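Local coordinates for O-phospho-L-seryl-tRNA:Cys-tRNA synthase (Methanocaldococcus jannaschii DSM 2661, PDB 5X6B), which probably catalyses the pyridoxal-phosphate-dependent conversion of O-phosphoseryl-tRNA(Cys) into cysteinyl-tRNA(Cys), at residues T200-E205 and A231-R236; G204-L209 and L348-T353; D211-G216 and G241-A246. All blocks are in the same frame, centred on the assembly; numbering follows the deposited sequence.

Interaction 1: residues T200-E205 and A231-R236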
loop_
_atom_site.group_PDB
_atom_site.type_symbol
_atom_site.label_atom_id
_atom_site.label_comp_id
_atom_site.label_asym_id
_atom_site.label_seq_id
_atom_site.Cartn_x
_atom_site.Cartn_y
_atom_site.Cartn_z
ATOM N N THR B 200 -25.711 7.499 3.970
ATOM C CA THR B 200 -24.962 6.259 3.854
ATOM C C THR B 200 -25.496 5.490 2.653
ATOM O O THR B 200 -26.558 4.868 2.736
ATOM C CB THR B 200 -25.078 5.403 5.123
ATOM O OG1 THR B 200 -24.642 6.167 6.252
ATOM C CG2 THR B 200 -24.215 4.165 5.007
ATOM N N HIS B 201 -24.766 5.544 1.542
ATOM C CA HIS B 201 -25.251 5.009 0.266
ATOM C C HIS B 201 -25.622 3.532 0.358
ATOM O O HIS B 201 -26.648 3.109 -0.172
ATOM C CB HIS B 201 -24.206 5.211 -0.826
ATOM C CG HIS B 201 -24.765 5.142 -2.210
ATOM N ND1 HIS B 201 -23.976 5.223 -3.337
ATOM C CD2 HIS B 201 -26.037 5.004 -2.651
ATOM C CE1 HIS B 201 -24.737 5.135 -4.413
ATOM N NE2 HIS B 201 -25.993 5.002 -4.024
ATOM N N VAL B 202 -24.771 2.758 1.025
ATOM C CA VAL B 202 -25.113 1.409 1.453
ATOM C C VAL B 202 -24.670 1.254 2.906
ATOM O O VAL B 202 -23.490 1.410 3.224
ATOM C CB VAL B 202 -24.453 0.317 0.564
ATOM C CG1 VAL B 202 -24.476 -1.034 1.260
ATOM C CG2 VAL B 202 -25.154 0.218 -0.776
ATOM N N ASP B 203 -25.618 0.976 3.796
ATOM C CA ASP B 203 -25.277 0.774 5.198
ATOM C C ASP B 203 -24.511 -0.525 5.376
ATOM O O ASP B 203 -24.605 -1.427 4.544
ATOM C CB ASP B 203 -26.519 0.756 6.083
ATOM C CG ASP B 203 -27.495 -0.326 5.690
ATOM O OD1 ASP B 203 -27.885 -0.383 4.499
ATOM O OD2 ASP B 203 -27.838 -1.146 6.568
ATOM N N GLY B 204 -23.776 -0.618 6.480
ATOM C CA GLY B 204 -22.930 -1.764 6.747
ATOM C C GLY B 204 -23.544 -2.778 7.686
ATOM O O GLY B 204 -22.857 -3.673 8.177
ATOM N N GLU B 205 -24.839 -2.648 7.942
ATOM C CA GLU B 205 -25.525 -3.613 8.794
ATOM C C GLU B 205 -26.477 -4.483 7.981
ATOM O O GLU B 205 -26.681 -5.653 8.291
ATOM C CB GLU B 205 -26.287 -2.905 9.916
ATOM C CG GLU B 205 -26.877 -3.847 10.960
ATOM C CD GLU B 205 -25.816 -4.599 11.748
ATOM O OE1 GLU B 205 -24.656 -4.139 11.795
ATOM O OE2 GLU B 205 -26.146 -5.655 12.324
ATOM N N ALA B 231 -18.625 4.697 0.881
ATOM C CA ALA B 231 -18.019 3.502 1.434
ATOM C C ALA B 231 -18.987 2.385 1.095
ATOM O O ALA B 231 -20.193 2.565 1.251
ATOM C CB ALA B 231 -17.811 3.622 2.936
ATOM N N TYR B 232 -18.464 1.269 0.597
ATOM C CA TYR B 232 -19.264 0.099 0.197
ATOM C C TYR B 232 -20.005 0.224 -1.126
ATOM O O TYR B 232 -20.710 -0.710 -1.504
ATOM C CB TYR B 232 -20.298 -0.277 1.263
ATOM C CG TYR B 232 -19.886 -1.374 2.211
ATOM C CD1 TYR B 232 -19.154 -2.472 1.769
ATOM C CD2 TYR B 232 -20.271 -1.336 3.543
ATOM C CE1 TYR B 232 -18.791 -3.479 2.638
ATOM C CE2 TYR B 232 -19.918 -2.342 4.417
ATOM C CZ TYR B 232 -19.178 -3.410 3.960
ATOM O OH TYR B 232 -18.821 -4.411 4.832
ATOM N N THR B 233 -19.869 1.343 -1.835
ATOM C CA THR B 233 -20.412 1.386 -3.196
ATOM C C THR B 233 -19.356 1.701 -4.245
ATOM O O THR B 233 -19.310 1.048 -5.286
ATOM C CB THR B 233 -21.558 2.410 -3.353
ATOM O OG1 THR B 233 -21.102 3.718 -2.991
ATOM C CG2 THR B 233 -22.744 2.019 -2.497
ATOM N N VAL B 234 -18.518 2.701 -3.991
ATOM C CA VAL B 234 -17.484 3.055 -4.959
ATOM C C VAL B 234 -16.446 1.947 -5.035
ATOM O O VAL B 234 -15.816 1.599 -4.035
ATOM C CB VAL B 234 -16.802 4.394 -4.619
ATOM C CG1 VAL B 234 -15.489 4.525 -5.355
ATOM C CG2 VAL B 234 -17.711 5.549 -4.991
ATOM N N GLY B 235 -16.291 1.383 -6.228
ATOM C CA GLY B 235 -15.385 0.269 -6.430
ATOM C C GLY B 235 -16.094 -1.070 -6.529
ATOM O O GLY B 235 -15.467 -2.074 -6.860
ATOM N N ARG B 236 -17.393 -1.090 -6.231
ATOM C CA ARG B 236 -18.217 -2.285 -6.428
ATOM C C ARG B 236 -19.217 -2.063 -7.553
ATOM O O ARG B 236 -19.282 -2.839 -8.510
ATOM C CB ARG B 236 -18.967 -2.665 -5.152
ATOM C CG ARG B 236 -18.070 -2.951 -3.984
ATOM C CD ARG B 236 -18.777 -3.645 -2.828
ATOM N NE ARG B 236 -17.835 -3.791 -1.721
ATOM C CZ ARG B 236 -17.937 -4.694 -0.753
ATOM N NH1 ARG B 236 -17.024 -4.746 0.207
ATOM N NH2 ARG B 236 -18.938 -5.552 -0.753
#
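His201 and Thr233 meet through ring nitrogen and hydroxyl: ND1 of His201 and OG1 of Thr233 are hydrogen-bonded at 3.3 Å, and either atom may be the donor. The two side chains cross at about a right angle. The imidazole has its CG anti to the backbone N (chi1 -160°), which brings ND1 to the threonine. In Thr233 a chi1 of 58° puts OG1 between the backbone N and the carbonyl carbon and leaves the methyl beside the N. That methyl touches both the imidazole and Val202, with CG2 of Thr233 3.5 Å from CG2 of Val202. Both loops follow neighbouring parallel strands, 194-200 and 226-229, of the seven-stranded mixed sheet whose strand order is that of the large domain of fold type I pyridoxal-phosphate enzymes. Farther along, Val202 CG1 packs on the Tyr232 CB at 4.2 Å. The phenol ring runs on toward Gly204, whose CA lies obliquely to it, 3.9 Å from CE2 of Tyr232. Arg236 lays one face of its guanidinium on CD1 of Tyr232, donates to the main-chain O of the pyridoxal-phosphate-modified residue at 255 and forms a salt bridge with Asp347.

Interaction 2: residues G204-L209 and L348-T353; sequences GEYGNL and LIKFET
Glu205 and Lys350 form the salt bridge of this contact, NZ of Lys350 lying 2.5 Å from OE2 of Glu205, which accepts with its anti lone pair, the one away from the other carboxylate oxygen. The lysine reaches it fully stretched, from CG anti to the backbone N (chi1 -174°) onward. The glutamate instead bends at chi2 (65°), which brings its carboxylate back toward the strand.

Van der Waals contacts flank the ion pair. The aliphatic part of Lys350 passes over the main-chain O of Glu205, and its CD also lies 3.7 Å from CE1 of Tyr206. The ammonium end then sits obliquely to the phenol ring, NZ being 3.7 Å from that same CE1 of Tyr206. Glu205 CG rests on one face of this ring, near its rim, and the ring also stacks with Tyr173. Leu348 makes the apolar contacts at the start of the strand segment: its CD1 is 3.7 Å from O of Gly204, while its CB packs on CA of Gly207 at 4.1 Å.

Among the backbone groups, the carbonyl oxygens of Tyr206 and Leu348 approach to 3.5 Å as two acceptors; Lys344 donates to the Leu348 oxygen and Lys391 to that of Gly204. Strand 349-352 is the middle one of a three-stranded antiparallel sheet beside helix 317-331, in the C-terminal part of the chain, so the contact ties that part to a loop of the large sheet domain. Partial shielding by the Tyr206 ring would probably strengthen the ion pair between loop and strand.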
loop_
_atom_site.group_PDB
_atom_site.type_symbol
_atom_site.label_atom_id
_atom_site.label_comp_id
_atom_site.label_asym_id
_atom_site.label_seq_id
_atom_site.Cartn_x
_atom_site.Cartn_y
_atom_site.Cartn_z
ATOM N N GLY B 204 -23.776 -0.618 6.480
ATOM C CA GLY B 204 -22.930 -1.764 6.747
ATOM C C GLY B 204 -23.544 -2.778 7.686
ATOM O O GLY B 204 -22.857 -3.673 8.177
ATOM N N GLU B 205 -24.839 -2.648 7.942
ATOM C CA GLU B 205 -25.525 -3.613 8.794
ATOM C C GLU B 205 -26.477 -4.483 7.981
ATOM O O GLU B 205 -26.681 -5.653 8.291
ATOM C CB GLU B 205 -26.287 -2.905 9.916
ATOM C CG GLU B 205 -26.877 -3.847 10.960
ATOM C CD GLU B 205 -25.816 -4.599 11.748
ATOM O OE1 GLU B 205 -24.656 -4.139 11.795
ATOM O OE2 GLU B 205 -26.146 -5.655 12.324
ATOM N N TYR B 206 -27.049 -3.908 6.930
ATOM C CA TYR B 206 -28.047 -4.616 6.144
ATOM C C TYR B 206 -27.680 -4.640 4.667
ATOM O O TYR B 206 -28.139 -5.501 3.922
ATOM C CB TYR B 206 -29.429 -3.980 6.344
ATOM C CG TYR B 206 -29.882 -3.989 7.790
ATOM C CD1 TYR B 206 -30.318 -5.164 8.389
ATOM C CD2 TYR B 206 -29.864 -2.829 8.558
ATOM C CE1 TYR B 206 -30.724 -5.188 9.706
ATOM C CE2 TYR B 206 -30.271 -2.844 9.884
ATOM C CZ TYR B 206 -30.700 -4.028 10.449
ATOM O OH TYR B 206 -31.107 -4.067 11.762
ATOM N N GLY B 207 -26.843 -3.698 4.252
ATOM C CA GLY B 207 -26.411 -3.640 2.870
ATOM C C GLY B 207 -27.516 -3.183 1.940
ATOM O O GLY B 207 -27.639 -3.675 0.819
ATOM N N ASN B 208 -28.328 -2.244 2.414
ATOM C CA ASN B 208 -29.389 -1.659 1.602
ATOM C C ASN B 208 -28.880 -0.507 0.751
ATOM O O ASN B 208 -28.280 0.435 1.261
ATOM C CB ASN B 208 -30.538 -1.168 2.482
ATOM C CG ASN B 208 -31.297 -2.296 3.135
ATOM O OD1 ASN B 208 -31.359 -3.406 2.604
ATOM N ND2 ASN B 208 -31.882 -2.019 4.296
ATOM N N LEU B 209 -29.125 -0.591 -0.549
ATOM C CA LEU B 209 -28.835 0.512 -1.452
ATOM C C LEU B 209 -29.906 1.598 -1.282
ATOM O O LEU B 209 -31.034 1.313 -0.872
ATOM C CB LEU B 209 -28.773 0.008 -2.895
ATOM C CG LEU B 209 -28.424 0.983 -4.019
ATOM C CD1 LEU B 209 -27.108 1.694 -3.737
ATOM C CD2 LEU B 209 -28.359 0.233 -5.331
ATOM N N LEU B 348 -23.532 -7.500 0.681
ATOM C CA LEU B 348 -23.546 -7.694 2.124
ATOM C C LEU B 348 -24.876 -8.310 2.536
ATOM O O LEU B 348 -25.925 -7.686 2.397
ATOM C CB LEU B 348 -23.310 -6.369 2.856
ATOM C CG LEU B 348 -22.873 -6.383 4.330
ATOM C CD1 LEU B 348 -22.440 -4.988 4.753
ATOM C CD2 LEU B 348 -23.946 -6.904 5.281
ATOM N N ILE B 349 -24.831 -9.527 3.062
ATOM C CA ILE B 349 -26.050 -10.204 3.480
ATOM C C ILE B 349 -26.140 -10.341 4.993
ATOM O O ILE B 349 -25.186 -10.771 5.644
ATOM C CB ILE B 349 -26.154 -11.613 2.863
ATOM C CG1 ILE B 349 -25.909 -11.570 1.356
ATOM C CG2 ILE B 349 -27.508 -12.228 3.162
ATOM C CD1 ILE B 349 -25.817 -12.952 0.734
ATOM N N LYS B 350 -27.293 -9.985 5.550
ATOM C CA LYS B 350 -27.560 -10.257 6.957
ATOM C C LYS B 350 -28.725 -11.234 7.110
ATOM O O LYS B 350 -29.865 -10.923 6.762
ATOM C CB LYS B 350 -27.852 -8.966 7.715
ATOM C CG LYS B 350 -28.006 -9.166 9.216
ATOM C CD LYS B 350 -28.199 -7.840 9.929
ATOM C CE LYS B 350 -28.279 -8.018 11.432
ATOM N NZ LYS B 350 -28.452 -6.713 12.126
ATOM N N PHE B 351 -28.422 -12.422 7.623
ATOM C CA PHE B 351 -29.431 -13.446 7.850
ATOM C C PHE B 351 -29.886 -13.469 9.297
ATOM O O PHE B 351 -29.070 -13.375 10.213
ATOM C CB PHE B 351 -28.903 -14.843 7.492
ATOM C CG PHE B 351 -28.730 -15.087 6.019
ATOM C CD1 PHE B 351 -29.822 -15.087 5.168
ATOM C CD2 PHE B 351 -27.477 -15.366 5.495
ATOM C CE1 PHE B 351 -29.663 -15.329 3.814
ATOM C CE2 PHE B 351 -27.311 -15.609 4.146
ATOM C CZ PHE B 351 -28.407 -15.590 3.303
ATOM N N GLU B 352 -31.188 -13.610 9.505
ATOM C CA GLU B 352 -31.681 -14.036 10.801
ATOM C C GLU B 352 -31.619 -15.554 10.803
ATOM O O GLU B 352 -32.186 -16.204 9.920
ATOM C CB GLU B 352 -33.102 -13.541 11.057
ATOM C CG GLU B 352 -33.639 -13.918 12.427
ATOM C CD GLU B 352 -35.081 -13.507 12.616
ATOM O OE1 GLU B 352 -35.699 -13.038 11.636
ATOM O OE2 GLU B 352 -35.593 -13.649 13.745
ATOM N N THR B 353 -30.916 -16.123 11.775
ATOM C CA THR B 353 -30.643 -17.554 11.762
ATOM C C THR B 353 -31.091 -18.263 13.036
ATOM O O THR B 353 -30.262 -18.660 13.850
ATOM C CB THR B 353 -29.138 -17.821 11.544
ATOM O OG1 THR B 353 -28.381 -17.208 12.595
ATOM C CG2 THR B 353 -28.681 -17.254 10.207
#

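Interaction 3: residues D211-G216 and G241-A246; sequences DAKKVG and GKEVKA
Glu243 meets Lys213 mainly through its backbone. The lysine chain, extended with CG anti to the backbone N (chi1 -171°), lies alongside the carbonyl of Glu243, its CG 3.5 Å from O of Glu243 and its CD and CE similarly close. The charged ends only approach each other: NZ of Lys213 stays 4.1 Å from OE2 of Glu243, too far for a salt bridge.

Val244 comes next, within the type I turn from Lys242 to Lys245, and presses directly on the first turn of helix 212-221. Its CG1, placed beside its own backbone N, touches CB of Ala212 at 3.7 Å, and both side chains also reach Leu228 of strand 226-229 beneath. The backbones are nearly in touch here, CA of Val244 being 3.8 Å from CA of Lys213. The Val244 carbonyl then points at the helix, where CA of Gly216 makes a CA-H...O contact of 3.5 Å with O of Val244; the glycine has no side chain to hold the two apart.

Lys245, at positive phi, turns its CB toward the helix, 4.3 Å from O of Gly216, before its chain leads away to touch Lys217 and Lys220 of the same helix. A water appears to link the carbonyl oxygens of Gly216 and Lys245, though its distance to the first is too short to be trusted.

The helix here flanks the large sheet, and the loop leading to strand 248-252 closes over its first turn. With one apolar touch, a CA-H...O contact and charges at a distance, the fit depends on close backbone approach, and the loose attraction between Lys213 and the exposed Glu243 probably adds little.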
loop_
_atom_site.group_PDB
_atom_site.type_symbol
_atom_site.label_atom_id
_atom_site.label_comp_id
_atom_site.label_asym_id
_atom_site.label_seq_id
_atom_site.Cartn_x
_atom_site.Cartn_y
_atom_site.Cartn_z
ATOM N N ASP B 211 -31.630 5.367 -3.042
ATOM C CA ASP B 211 -31.720 6.265 -4.191
ATOM C C ASP B 211 -31.156 7.640 -3.840
ATOM O O ASP B 211 -31.886 8.532 -3.409
ATOM C CB ASP B 211 -33.170 6.388 -4.671
ATOM C CG ASP B 211 -33.283 7.101 -6.004
ATOM O OD1 ASP B 211 -32.241 7.311 -6.657
ATOM O OD2 ASP B 211 -34.414 7.447 -6.405
ATOM N N ALA B 212 -29.852 7.801 -4.039
ATOM C CA ALA B 212 -29.135 9.001 -3.611
ATOM C C ALA B 212 -29.650 10.283 -4.262
ATOM O O ALA B 212 -29.507 11.367 -3.697
ATOM C CB ALA B 212 -27.639 8.843 -3.893
ATOM N N LYS B 213 -30.237 10.161 -5.449
ATOM C CA LYS B 213 -30.668 11.333 -6.202
ATOM C C LYS B 213 -31.760 12.097 -5.463
ATOM O O LYS B 213 -31.813 13.326 -5.512
ATOM C CB LYS B 213 -31.164 10.935 -7.593
ATOM C CG LYS B 213 -31.425 12.123 -8.508
ATOM C CD LYS B 213 -31.730 11.683 -9.929
ATOM C CE LYS B 213 -31.849 12.877 -10.862
ATOM N NZ LYS B 213 -32.096 12.458 -12.270
ATOM N N LYS B 214 -32.625 11.359 -4.775
ATOM C CA LYS B 214 -33.739 11.964 -4.055
ATOM C C LYS B 214 -33.246 12.837 -2.908
ATOM O O LYS B 214 -33.709 13.965 -2.739
ATOM C CB LYS B 214 -34.693 10.882 -3.537
ATOM C CG LYS B 214 -35.924 10.667 -4.420
ATOM C CD LYS B 214 -36.516 11.992 -4.910
ATOM C CE LYS B 214 -37.961 11.835 -5.374
ATOM N NZ LYS B 214 -38.421 13.029 -6.142
ATOM N N VAL B 215 -32.303 12.321 -2.127
ATOM C CA VAL B 215 -31.720 13.099 -1.039
ATOM C C VAL B 215 -30.917 14.256 -1.619
ATOM O O VAL B 215 -30.811 15.320 -1.016
ATOM C CB VAL B 215 -30.827 12.234 -0.131
ATOM C CG1 VAL B 215 -30.324 13.044 1.045
ATOM C CG2 VAL B 215 -31.598 11.015 0.361
ATOM N N GLY B 216 -30.370 14.046 -2.811
ATOM C CA GLY B 216 -29.661 15.096 -3.514
ATOM C C GLY B 216 -30.593 16.227 -3.900
ATOM O O GLY B 216 -30.246 17.401 -3.769
ATOM N N GLY B 241 -21.677 10.979 -9.252
ATOM C CA GLY B 241 -21.874 11.991 -8.231
ATOM C C GLY B 241 -22.740 13.168 -8.642
ATOM O O GLY B 241 -23.550 13.652 -7.852
ATOM N N LYS B 242 -22.571 13.638 -9.873
ATOM C CA LYS B 242 -23.340 14.784 -10.348
ATOM C C LYS B 242 -24.812 14.444 -10.566
ATOM O O LYS B 242 -25.682 15.272 -10.292
ATOM C CB LYS B 242 -22.737 15.337 -11.639
ATOM C CG LYS B 242 -21.386 16.001 -11.444
ATOM C CD LYS B 242 -20.803 16.494 -12.760
ATOM C CE LYS B 242 -19.405 17.054 -12.556
ATOM N NZ LYS B 242 -19.411 18.232 -11.644
ATOM N N GLU B 243 -25.095 13.237 -11.052
ATOM C CA GLU B 243 -26.480 12.849 -11.309
ATOM C C GLU B 243 -27.261 12.737 -10.002
ATOM O O GLU B 243 -28.439 13.101 -9.942
ATOM C CB GLU B 243 -26.560 11.533 -12.088
ATOM C CG GLU B 243 -27.978 10.975 -12.175
ATOM C CD GLU B 243 -28.174 10.019 -13.332
ATOM O OE1 GLU B 243 -27.167 9.504 -13.862
ATOM O OE2 GLU B 243 -29.342 9.784 -13.712
ATOM N N VAL B 244 -26.603 12.251 -8.953
ATOM C CA VAL B 244 -27.225 12.216 -7.634
ATOM C C VAL B 244 -27.044 13.564 -6.941
ATOM O O VAL B 244 -27.388 13.721 -5.768
ATOM C CB VAL B 244 -26.649 11.094 -6.752
ATOM C CG1 VAL B 244 -26.853 9.746 -7.419
ATOM C CG2 VAL B 244 -25.180 11.337 -6.467
ATOM N N LYS B 245 -26.501 14.526 -7.687
ATOM C CA LYS B 245 -26.311 15.899 -7.219
ATOM C C LYS B 245 -25.551 15.956 -5.900
ATOM O O LYS B 245 -25.828 16.797 -5.045
ATOM C CB LYS B 245 -27.664 16.607 -7.094
ATOM C CG LYS B 245 -28.289 16.954 -8.442
ATOM C CD LYS B 245 -29.779 17.253 -8.336
ATOM C CE LYS B 245 -30.327 17.778 -9.660
ATOM N NZ LYS B 245 -29.275 18.446 -10.483
ATOM N N ALA B 246 -24.589 15.055 -5.744
ATOM C CA ALA B 246 -23.768 15.026 -4.543
ATOM C C ALA B 246 -22.731 16.144 -4.580
ATOM O O ALA B 246 -22.147 16.436 -5.627
ATOM C CB ALA B 246 -23.092 13.672 -4.392
HETATM O O HOH W 1 -27.960 18.023 -3.374
#

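In the fold
The three contacts spread outward from the strand end and loop at 200-209 and the helix that follows. Interactions 1 and 2 share Gly204 and Glu205, their centres about 12 Å apart. Asp203 OD1 accepts a probable hydrogen bond from Asn208 N at 2.8 Å, and Tyr232 OH packs on Leu348 CD1 at 3.7 Å. Interaction 1, its centre about 5 Å from that of the chain, reaches the cofactor-bearing residue at position 255 through Arg236. Interaction 3 lies about 15 Å from interaction 1 between centres, linked by His201 NE2 packing on Ala212 CB at 4.2 Å. Interactions 2 and 3, about 23 Å apart between centres, adjoin only along the sequence. The nearest atoms of all three are about 29 Å or more from the bound nucleic acid.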